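Local coordinates for protein phenylalanine--tRNA ligase beta subunit (Pyrococcus horikoshii, PDB 2CXI) that forms part of a tetrameric synthetase that charges tRNA(Phe) with phenylalanine at the expense of ATP, the present fragment carrying its N-terminal, B3/4 editing and B5 domains, at residues A[56-61]-A[326-331]; A[77-82]-A[322-327]; A[123-128]-A[248-253]. One frame throughout, in Å; residues are numbered along the deposited sequence.

Contact 1 (A[56-61]-A[326-331]); sequences RPDLWS and PAFRDD
Two guanidinium groups lie flat against each other where Arg56 meets Arg329: their centres are 4.0 Å apart and the planes are inclined by only 16°. NH1 of Arg56 sits over the centre of the Arg329 group, while Arg329 NE lies toward the rim of the Arg56 group, so the stack is offset. The opposite face of the Arg56 guanidinium is covered by CD2 of Leu59, and its in-plane edge is taken by the carboxylate of Asp58. That grip is side-on and two-pronged, with NE to OD2 and NH2 to OD1, both 2.9 Å within the Arg56–Asp58 pair; the NH2 bond is nearly straight at 170°. Arg329 repeats the pattern with Asp331, NE bonding OD1 and NH2 bonding OD2, and a bend at chi3 (64°) turns its guanidinium toward that carboxylate.

The Phe328 ring is met obliquely by Asp58, whose CB comes within 3.4 Å of Phe328 CD2, while NH2 of Arg56 lies near the plane of the ring at its edge. Arg67 of helix 62-72 adds a cation-pi contact to this ring. Between the backbones a water accepts from Asp58 N and lies 2.7 Å from Phe328 O and 2.8 Å from Asp58 OD2, within donating distance of both.

Asp331 is a predicted magnesium ligand shared with the alpha subunit, and NH2 of Arg329 also forms a salt bridge with Asp341, another predicted ligand, which is consistent with Arg329 helping to position these acidic groups. No direct hydrogen bond joins the two segments. Arg56 NH1 and Arg329 NH1, both donors, lie 3.4 Å apart without bonding; the in-plane carboxylate on each arginine probably offsets the repulsion between the stacked cations.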
# COMPACT_ATOMS: atom_id res chain seq x y z
N ARG A 56 -17.33 38.73 -5.66
CA ARG A 56 -16.77 37.95 -6.76
C ARG A 56 -15.22 37.84 -6.66
O ARG A 56 -14.49 38.54 -7.38
CB ARG A 56 -17.25 38.50 -8.12
CG ARG A 56 -18.61 37.88 -8.57
CD ARG A 56 -19.03 38.18 -9.97
NE ARG A 56 -18.18 37.48 -10.92
CZ ARG A 56 -18.44 37.36 -12.21
NH1 ARG A 56 -19.54 37.93 -12.73
NH2 ARG A 56 -17.59 36.69 -13.00
N PRO A 57 -14.73 36.95 -5.78
CA PRO A 57 -13.29 36.67 -5.68
C PRO A 57 -12.66 36.24 -7.03
O PRO A 57 -11.48 36.45 -7.23
CB PRO A 57 -13.20 35.51 -4.65
CG PRO A 57 -14.53 35.49 -3.94
CD PRO A 57 -15.54 36.19 -4.79
N ASP A 58 -13.46 35.69 -7.93
CA ASP A 58 -12.97 35.27 -9.24
C ASP A 58 -12.39 36.46 -10.00
O ASP A 58 -11.54 36.27 -10.85
CB ASP A 58 -14.03 34.52 -10.06
CG ASP A 58 -15.13 35.41 -10.60
OD1 ASP A 58 -15.11 35.79 -11.80
OD2 ASP A 58 -16.09 35.79 -9.93
N LEU A 59 -12.83 37.68 -9.63
CA LEU A 59 -12.46 38.88 -10.36
C LEU A 59 -11.28 39.57 -9.75
O LEU A 59 -10.96 40.69 -10.18
CB LEU A 59 -13.65 39.87 -10.43
CG LEU A 59 -14.59 39.85 -11.63
CD1 LEU A 59 -14.47 38.62 -12.48
CD2 LEU A 59 -16.08 40.14 -11.33
N TRP A 60 -10.62 38.95 -8.77
CA TRP A 60 -9.55 39.65 -8.04
C TRP A 60 -8.14 39.26 -8.40
O TRP A 60 -7.25 39.29 -7.53
CB TRP A 60 -9.71 39.49 -6.52
CG TRP A 60 -10.99 39.94 -5.99
CD1 TRP A 60 -11.93 40.74 -6.60
CD2 TRP A 60 -11.53 39.61 -4.71
NE1 TRP A 60 -13.01 40.91 -5.78
CE2 TRP A 60 -12.79 40.22 -4.61
CE3 TRP A 60 -11.06 38.83 -3.62
CZ2 TRP A 60 -13.60 40.10 -3.48
CZ3 TRP A 60 -11.87 38.70 -2.51
CH2 TRP A 60 -13.13 39.34 -2.45
N SER A 61 -7.92 38.86 -9.66
CA SER A 61 -6.57 38.62 -10.13
C SER A 61 -6.51 38.83 -11.63
O SER A 61 -7.56 38.91 -12.30
CB SER A 61 -6.14 37.17 -9.80
OG SER A 61 -6.85 36.26 -10.63
N PRO A 326 -20.48 29.32 -14.06
CA PRO A 326 -19.23 28.70 -13.55
C PRO A 326 -19.28 28.44 -12.05
O PRO A 326 -19.88 29.23 -11.30
CB PRO A 326 -18.17 29.76 -13.84
CG PRO A 326 -18.75 30.61 -14.94
CD PRO A 326 -20.22 30.63 -14.71
N ALA A 327 -18.69 27.32 -11.61
CA ALA A 327 -18.66 26.94 -10.18
C ALA A 327 -17.78 27.88 -9.35
O ALA A 327 -17.78 27.78 -8.12
CB ALA A 327 -18.15 25.49 -10.03
N PHE A 328 -17.01 28.75 -10.02
CA PHE A 328 -16.20 29.79 -9.31
C PHE A 328 -17.03 31.02 -8.82
O PHE A 328 -16.50 31.92 -8.16
CB PHE A 328 -14.92 30.19 -10.10
CG PHE A 328 -15.19 30.82 -11.46
CD1 PHE A 328 -14.74 30.19 -12.61
CD2 PHE A 328 -15.82 32.07 -11.60
CE1 PHE A 328 -14.96 30.73 -13.88
CE2 PHE A 328 -16.03 32.65 -12.85
CZ PHE A 328 -15.60 31.98 -14.01
N ARG A 329 -18.34 31.03 -9.15
CA ARG A 329 -19.27 32.06 -8.68
C ARG A 329 -20.21 31.51 -7.62
O ARG A 329 -20.69 30.37 -7.73
CB ARG A 329 -20.14 32.61 -9.83
CG ARG A 329 -19.42 33.43 -10.91
CD ARG A 329 -20.38 34.05 -11.87
NE ARG A 329 -21.29 35.05 -11.26
CZ ARG A 329 -22.09 35.83 -12.00
NH1 ARG A 329 -22.09 35.69 -13.34
NH2 ARG A 329 -22.88 36.73 -11.43
N ASP A 330 -20.47 32.29 -6.58
CA ASP A 330 -21.51 31.93 -5.64
C ASP A 330 -22.35 33.15 -5.24
O ASP A 330 -23.04 33.13 -4.22
CB ASP A 330 -20.94 31.16 -4.41
CG ASP A 330 -20.28 32.07 -3.37
OD1 ASP A 330 -20.05 33.29 -3.67
OD2 ASP A 330 -19.96 31.66 -2.22
N ASP A 331 -22.31 34.20 -6.07
CA ASP A 331 -23.04 35.43 -5.81
C ASP A 331 -24.47 35.43 -6.34
O ASP A 331 -25.24 36.32 -5.98
CB ASP A 331 -22.32 36.64 -6.44
CG ASP A 331 -22.14 36.50 -7.94
OD1 ASP A 331 -21.69 35.41 -8.40
OD2 ASP A 331 -22.43 37.43 -8.74
O HOH W 1 -16.31 34.52 -7.41

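Contact 2 (A[77-82]-A[322-327]); sequences KGLPKY and KLKYPA
The outgoing end of strand 320-325, the middle strand of the three-stranded antiparallel sheet in the B5 region, is covered here by the loop that joins helix 62-72 to strand 84-93. Leu79 makes most of the contact. Its CD2 rests on backbone, 3.5 Å from Tyr325 C, and the same methyl lies 4.0 Å from CD of Pro326. The other branch, CD1, reaches the aliphatic root of Lys324, with 4.0 Å between Leu79 CD1 and Lys324 CB. Beyond that root the lysine runs extended and leads away from the loop, so its methylene base packs while its amine is carried toward Glu313, a long and weak ion pair.

Strand 320-325 is paired on both edges, with 281-286 and 313-317, and the loop adds no strand to the sheet; Leu79 also touches Pro280 and Glu313. Next along the loop, the rings of Pro80 and Pro326 cross at about a right angle, Pro80 CG standing 3.8 Å from Pro326 CG. No hydrogen bond joins the segments, which touch by van der Waals packing, partly on backbone. Within the loop, NZ of Lys81 turns back to Leu79 O at 2.9 Å, approaching 27° out of the carbonyl plane.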
# COMPACT_ATOMS: atom_id res chain seq x y z
N LYS A 77 -17.09 32.55 -25.52
CA LYS A 77 -18.49 32.78 -25.16
C LYS A 77 -19.13 31.59 -24.47
O LYS A 77 -18.63 30.47 -24.58
CB LYS A 77 -19.34 33.30 -26.34
CG LYS A 77 -19.75 32.30 -27.40
CD LYS A 77 -20.63 33.03 -28.43
CE LYS A 77 -21.89 32.25 -28.75
NZ LYS A 77 -22.59 32.86 -29.92
N GLY A 78 -20.21 31.83 -23.73
CA GLY A 78 -20.90 30.76 -23.00
C GLY A 78 -20.15 30.31 -21.76
O GLY A 78 -19.33 31.06 -21.22
N LEU A 79 -20.43 29.09 -21.30
CA LEU A 79 -19.80 28.55 -20.12
C LEU A 79 -18.33 28.22 -20.37
O LEU A 79 -18.03 27.50 -21.32
CB LEU A 79 -20.47 27.23 -19.74
CG LEU A 79 -21.36 26.93 -18.55
CD1 LEU A 79 -21.44 25.41 -18.46
CD2 LEU A 79 -20.93 27.56 -17.23
N PRO A 80 -17.41 28.68 -19.52
CA PRO A 80 -16.01 28.23 -19.60
C PRO A 80 -15.92 26.77 -19.20
O PRO A 80 -16.54 26.36 -18.23
CB PRO A 80 -15.27 29.11 -18.59
CG PRO A 80 -16.30 29.73 -17.74
CD PRO A 80 -17.61 29.69 -18.47
N LYS A 81 -15.17 26.01 -19.97
CA LYS A 81 -15.10 24.55 -19.82
C LYS A 81 -13.87 24.20 -19.01
O LYS A 81 -12.80 24.66 -19.32
CB LYS A 81 -14.98 23.91 -21.22
CG LYS A 81 -16.09 24.29 -22.20
CD LYS A 81 -17.50 24.12 -21.59
CE LYS A 81 -18.58 24.20 -22.68
NZ LYS A 81 -19.60 25.24 -22.36
N TYR A 82 -14.05 23.40 -17.96
CA TYR A 82 -12.92 22.94 -17.12
C TYR A 82 -12.88 21.42 -16.98
O TYR A 82 -13.80 20.84 -16.41
CB TYR A 82 -13.04 23.58 -15.74
CG TYR A 82 -12.93 25.08 -15.77
CD1 TYR A 82 -11.68 25.70 -15.93
CD2 TYR A 82 -14.06 25.87 -15.62
CE1 TYR A 82 -11.59 27.07 -15.99
CE2 TYR A 82 -13.96 27.25 -15.65
CZ TYR A 82 -12.75 27.84 -15.85
OH TYR A 82 -12.69 29.20 -15.90
N LYS A 322 -33.19 28.25 -18.96
CA LYS A 322 -32.44 27.38 -18.05
C LYS A 322 -30.94 27.73 -18.20
O LYS A 322 -30.37 27.63 -19.28
CB LYS A 322 -32.70 25.91 -18.39
CG LYS A 322 -34.08 25.38 -17.96
CD LYS A 322 -34.17 23.84 -18.20
CE LYS A 322 -35.00 23.16 -17.12
NZ LYS A 322 -34.46 21.78 -16.72
N LEU A 323 -30.34 28.18 -17.10
CA LEU A 323 -28.96 28.72 -17.15
C LEU A 323 -28.00 27.80 -16.42
O LEU A 323 -28.39 27.19 -15.44
CB LEU A 323 -28.90 30.07 -16.43
CG LEU A 323 -29.92 31.11 -16.91
CD1 LEU A 323 -29.86 32.35 -15.97
CD2 LEU A 323 -29.62 31.46 -18.37
N LYS A 324 -26.77 27.73 -16.91
CA LYS A 324 -25.67 27.20 -16.13
C LYS A 324 -24.61 28.31 -16.03
O LYS A 324 -24.44 29.07 -16.96
CB LYS A 324 -25.06 25.95 -16.79
CG LYS A 324 -26.01 24.74 -16.74
CD LYS A 324 -25.37 23.54 -17.33
CE LYS A 324 -26.38 22.40 -17.32
NZ LYS A 324 -25.91 21.35 -18.24
N TYR A 325 -23.91 28.37 -14.90
CA TYR A 325 -22.83 29.34 -14.72
C TYR A 325 -21.66 28.70 -13.97
O TYR A 325 -21.83 27.63 -13.35
CB TYR A 325 -23.38 30.61 -14.02
CG TYR A 325 -23.94 30.38 -12.61
CD1 TYR A 325 -25.29 30.04 -12.41
CD2 TYR A 325 -23.13 30.55 -11.48
CE1 TYR A 325 -25.83 29.88 -11.10
CE2 TYR A 325 -23.64 30.39 -10.19
CZ TYR A 325 -24.98 30.05 -10.00
OH TYR A 325 -25.46 29.89 -8.70
N PRO A 326 -20.48 29.32 -14.06
CA PRO A 326 -19.23 28.70 -13.55
C PRO A 326 -19.28 28.44 -12.05
O PRO A 326 -19.88 29.23 -11.30
CB PRO A 326 -18.17 29.76 -13.84
CG PRO A 326 -18.75 30.61 -14.94
CD PRO A 326 -20.22 30.63 -14.71
N ALA A 327 -18.69 27.32 -11.61
CA ALA A 327 -18.66 26.94 -10.18
C ALA A 327 -17.78 27.88 -9.35
O ALA A 327 -17.78 27.78 -8.12
CB ALA A 327 -18.15 25.49 -10.03

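Contact 3 (A[123-128]-A[248-253]); sequences IQLQEK and NVMVTA
Leu125 reaches across from helix 116-133 to helix 240-255, its bond from CA to CB already aimed at the other helix. From CB the chain continues with CG anti to the backbone N (chi1 -178°), which extends the side chain toward helix 240-255. At CG it meets the selenium of selenomethionine Met250, 4.0 Å from Leu125 CG to Met250 SE. CD2 then carries the farther contacts: it is 4.0 Å from the CB of Ala253 and 4.2 Å from CG1 of Val249, while also lying close to the same selenium. One methyl therefore meets three residues, Val249, Met250 and Ala253, at positions i, i+1 and i+4 of the facing helix.

Met250 approaches from the other direction. Its chain is bent at chi2 (-60°) and again at chi3, which brings SE beside Leu125 although its CA to CB bond does not point straight at the partner helix. Leu125 and Met250 run alongside one another with their ends pointing opposite ways, and SE comes within 4.2 Å of Gln126 N, next to the helix backbone. Ile142 and Ile144 of strand 140-146 also touch Met250, and Met122 of helix 116-133 adds to the same apolar cluster.

Within its own helix, Thr252 OG1 donates to Asn248 O at 2.8 Å, so this buried hydroxyl is satisfied locally.

No hydrogen bond passes between the helices. The axes of segments 123-128 and 248-253 run nearly antiparallel, at 165°, with a closest approach of 10.9 Å, a spacing bridged mainly by Leu125 and Met250. Such apolar helix-on-helix packing, with strand 140-146 lining one flank, belongs to the alpha/beta core of the B3/4 editing domain.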
# COMPACT_ATOMS: atom_id res chain seq x y z
N ILE A 123 0.05 34.25 -5.44
CA ILE A 123 0.24 34.72 -4.06
C ILE A 123 -0.68 35.88 -3.63
O ILE A 123 -1.25 35.87 -2.53
CB ILE A 123 1.75 35.09 -3.79
CG1 ILE A 123 2.64 33.83 -3.93
CG2 ILE A 123 1.92 35.78 -2.43
CD1 ILE A 123 4.17 34.05 -3.65
N GLN A 124 -0.81 36.90 -4.48
CA GLN A 124 -1.70 38.02 -4.18
C GLN A 124 -3.17 37.53 -4.08
O GLN A 124 -3.91 37.96 -3.19
CB GLN A 124 -1.59 39.05 -5.27
CG GLN A 124 -2.45 40.26 -5.06
CD GLN A 124 -2.19 41.33 -6.10
OE1 GLN A 124 -1.86 42.47 -5.75
NE2 GLN A 124 -2.39 40.99 -7.37
N LEU A 125 -3.55 36.63 -4.97
CA LEU A 125 -4.92 36.08 -4.97
C LEU A 125 -5.20 35.29 -3.68
O LEU A 125 -6.25 35.44 -3.02
CB LEU A 125 -5.20 35.26 -6.24
CG LEU A 125 -6.63 34.68 -6.36
CD1 LEU A 125 -7.68 35.78 -6.35
CD2 LEU A 125 -6.72 33.83 -7.63
N GLN A 126 -4.22 34.51 -3.28
CA GLN A 126 -4.27 33.80 -2.02
C GLN A 126 -4.51 34.78 -0.85
O GLN A 126 -5.41 34.58 -0.02
CB GLN A 126 -2.98 32.97 -1.94
CG GLN A 126 -2.54 32.47 -0.65
CD GLN A 126 -1.27 31.62 -0.82
OE1 GLN A 126 -1.05 30.73 -0.04
NE2 GLN A 126 -0.47 31.89 -1.86
N GLU A 127 -3.77 35.89 -0.83
CA GLU A 127 -3.95 36.88 0.21
C GLU A 127 -5.27 37.63 0.08
O GLU A 127 -5.93 37.87 1.08
CB GLU A 127 -2.79 37.89 0.22
CG GLU A 127 -1.42 37.26 0.47
CD GLU A 127 -0.22 38.18 0.16
OE1 GLU A 127 -0.39 39.35 -0.31
OE2 GLU A 127 0.92 37.73 0.41
N LYS A 128 -5.63 38.06 -1.12
CA LYS A 128 -6.88 38.85 -1.29
C LYS A 128 -8.11 38.02 -0.95
O LYS A 128 -9.03 38.49 -0.29
CB LYS A 128 -7.02 39.37 -2.72
CG LYS A 128 -5.87 40.29 -3.15
CD LYS A 128 -5.87 41.64 -2.40
CE LYS A 128 -4.52 42.33 -2.61
NZ LYS A 128 -4.52 43.74 -2.04
N ASN A 248 -12.20 26.70 -5.92
CA ASN A 248 -12.63 26.81 -7.28
C ASN A 248 -12.03 28.03 -7.97
O ASN A 248 -11.60 27.94 -9.12
CB ASN A 248 -14.15 26.84 -7.38
CG ASN A 248 -14.82 25.47 -6.97
OD1 ASN A 248 -16.05 25.37 -6.80
ND2 ASN A 248 -14.01 24.45 -6.86
N VAL A 249 -12.04 29.17 -7.28
CA VAL A 249 -11.40 30.37 -7.80
C VAL A 249 -9.88 30.11 -8.08
O VAL A 249 -9.39 30.40 -9.16
CB VAL A 249 -11.64 31.58 -6.84
CG1 VAL A 249 -10.71 32.77 -7.19
CG2 VAL A 249 -13.14 32.00 -6.87
N MSE A 250 -9.17 29.54 -7.10
CA MSE A 250 -7.72 29.25 -7.24
C MSE A 250 -7.42 28.36 -8.44
O MSE A 250 -6.53 28.66 -9.23
CB MSE A 250 -7.14 28.56 -5.98
CG MSE A 250 -7.08 29.41 -4.72
SE MSE A 250 -5.91 31.07 -4.92
CE MSE A 250 -4.46 30.36 -5.93
N VAL A 251 -8.12 27.22 -8.54
CA VAL A 251 -7.81 26.27 -9.63
C VAL A 251 -8.23 26.77 -11.02
O VAL A 251 -7.56 26.45 -11.99
CB VAL A 251 -8.41 24.83 -9.37
CG1 VAL A 251 -7.98 24.29 -8.00
CG2 VAL A 251 -9.94 24.82 -9.48
N THR A 252 -9.34 27.51 -11.13
CA THR A 252 -9.71 28.06 -12.42
C THR A 252 -8.78 29.20 -12.84
O THR A 252 -8.52 29.36 -14.02
CB THR A 252 -11.20 28.46 -12.53
OG1 THR A 252 -11.53 29.43 -11.53
CG2 THR A 252 -12.13 27.22 -12.22
N ALA A 253 -8.26 29.97 -11.88
CA ALA A 253 -7.24 30.95 -12.24
C ALA A 253 -6.01 30.25 -12.86
O ALA A 253 -5.49 30.67 -13.90
CB ALA A 253 -6.85 31.79 -11.03

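From the N terminus, the chain first passes residues 56-61, then 77-82, then 123-128 on helix 116-133. Contact 3 closes first, when helix 240-255 returns to helix 116-133 inside the B3/4 region. The chain then enters the B5 region, where contacts 2 and 1 close on overlapping residues, 322-327 and 326-331, which share Pro326 and Ala327. Contact 3 thus lies inside the loops of both. The two outer contacts tie the loops at 56-61 and 77-82 to strand 320-325 and the loop that follows it. Phe328 touches Tyr82 and Thr252, linking all three sites, with centres of contacts 1 and 3 about 10 Å apart.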